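PDB 6HG6: L-glyceraldehyde 3-phosphate reductase from Clostridium beijerinckii, which binds NADPH and probably uses it to reduce aldehydes such as furfural to alcohols, as an aldo-keto reductase with a TIM-barrel fold. Local coordinates for residues S16-G19 with K24-M27. Numbering follows the deposited sequence.
Sequences SKCG and KLPM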
loop_
_atom_site.group_PDB
_atom_site.type_symbol
_atom_site.label_atom_id
_atom_site.label_comp_id
_atom_site.label_asym_id
_atom_site.label_seq_id
_atom_site.Cartn_x
_atom_site.Cartn_y
_atom_site.Cartn_z
ATOM N N SER A 16 -6.113 -8.441 8.970
ATOM C CA SER A 16 -5.117 -8.292 10.053
ATOM C C SER A 16 -5.244 -6.918 10.682
ATOM O O SER A 16 -5.361 -5.925 9.958
ATOM C CB SER A 16 -3.718 -8.548 9.525
ATOM O OG SER A 16 -3.597 -9.927 9.158
ATOM N N LYS A 17 -5.141 -6.897 12.004
ATOM C CA LYS A 17 -5.123 -5.632 12.741
ATOM C C LYS A 17 -3.906 -4.801 12.328
ATOM O O LYS A 17 -2.802 -5.346 12.148
ATOM C CB LYS A 17 -5.011 -5.869 14.236
ATOM C CG LYS A 17 -6.180 -6.594 14.859
ATOM C CD LYS A 17 -5.932 -7.017 16.267
ATOM C CE LYS A 17 -5.541 -5.888 17.187
ATOM N NZ LYS A 17 -5.403 -6.393 18.582
ATOM N N CYS A 18 -4.135 -3.525 12.213
ATOM C CA CYS A 18 -3.112 -2.488 11.968
ATOM C C CYS A 18 -2.355 -2.263 13.268
ATOM O O CYS A 18 -2.711 -1.338 13.985
ATOM C CB CYS A 18 -3.729 -1.163 11.601
ATOM S SG CYS A 18 -4.142 -1.145 9.862
ATOM N N GLY A 19 -1.349 -3.098 13.548
ATOM C CA GLY A 19 -0.686 -3.077 14.853
ATOM C C GLY A 19 -1.711 -3.336 15.957
ATOM O O GLY A 19 -2.423 -4.347 15.868
ATOM N N LYS A 24 -8.754 -3.334 10.641
ATOM C CA LYS A 24 -8.123 -4.479 9.967
ATOM C C LYS A 24 -7.988 -4.204 8.487
ATOM O O LYS A 24 -8.913 -3.627 7.863
ATOM C CB LYS A 24 -8.928 -5.742 10.211
ATOM C CG LYS A 24 -9.047 -6.139 11.667
ATOM C CD LYS A 24 -9.679 -7.514 11.737
ATOM C CE LYS A 24 -9.843 -7.970 13.154
ATOM N NZ LYS A 24 -10.319 -9.366 13.225
ATOM N N LEU A 25 -6.820 -4.556 7.954
ATOM C CA LEU A 25 -6.589 -4.488 6.510
ATOM C C LEU A 25 -6.713 -5.920 5.982
ATOM O O LEU A 25 -6.363 -6.887 6.662
ATOM C CB LEU A 25 -5.180 -3.978 6.197
ATOM C CG LEU A 25 -4.787 -2.621 6.747
ATOM C CD1 LEU A 25 -3.434 -2.192 6.192
ATOM C CD2 LEU A 25 -5.839 -1.587 6.425
ATOM N N PRO A 26 -7.140 -6.094 4.719
ATOM C CA PRO A 26 -7.016 -7.391 4.057
ATOM C C PRO A 26 -5.501 -7.651 3.949
ATOM O O PRO A 26 -4.739 -6.698 3.775
ATOM C CB PRO A 26 -7.557 -7.140 2.641
ATOM C CG PRO A 26 -7.267 -5.645 2.414
ATOM C CD PRO A 26 -7.532 -5.034 3.777
ATOM N N MET A 27 -5.079 -8.902 3.975
ATOM C CA MET A 27 -3.637 -9.212 3.881
ATOM C C MET A 27 -3.115 -8.804 2.506
ATOM O O MET A 27 -1.928 -8.512 2.424
ATOM C CB MET A 27 -3.359 -10.682 4.162
ATOM C CG MET A 27 -3.498 -10.981 5.618
ATOM S SD MET A 27 -2.994 -12.707 5.953
ATOM C CE MET A 27 -1.229 -12.629 5.717
#
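S16 and L25 face each other as the hydrogen-bonded pair of a short antiparallel ladder, and both polar backbone groups of each residue are satisfied by the other. S16 N donates to L25 O over 2.8 Å and nearly straight, with 164° at the hydrogen. In return L25 N donates to S16 O, also at 2.8 Å, less straight and from a point tilted 27° out of the carbonyl plane. This is the one hydrogen bond S16 O takes across the ladder; the CA-H of K24, whose CA lies 3.1 Å from S16 O, adds a weak contact. K17 and K24 form the adjoining non-hydrogen-bonded pair; the two lysines leave from the same face and diverge, touching loosely where CG of K17 lies 4.3 Å from CE of K24.

Just past the strand, SG of C18 rests against the branch point of the leucine, 3.5 Å from L25 CG. The cysteine chi1 of -82° swings the sulfur beside its own backbone N and back over the leucine, and I191 of strand 189-195 touches both side chains. Beyond the ladder, P26 O accepts a hydrogen bond from the hydroxyl of S294, while M27 pairs through its backbone with V295. The two strands make the N-terminal beta hairpin that precedes the first barrel strand and closes the bottom of the barrel in aldo-keto reductases.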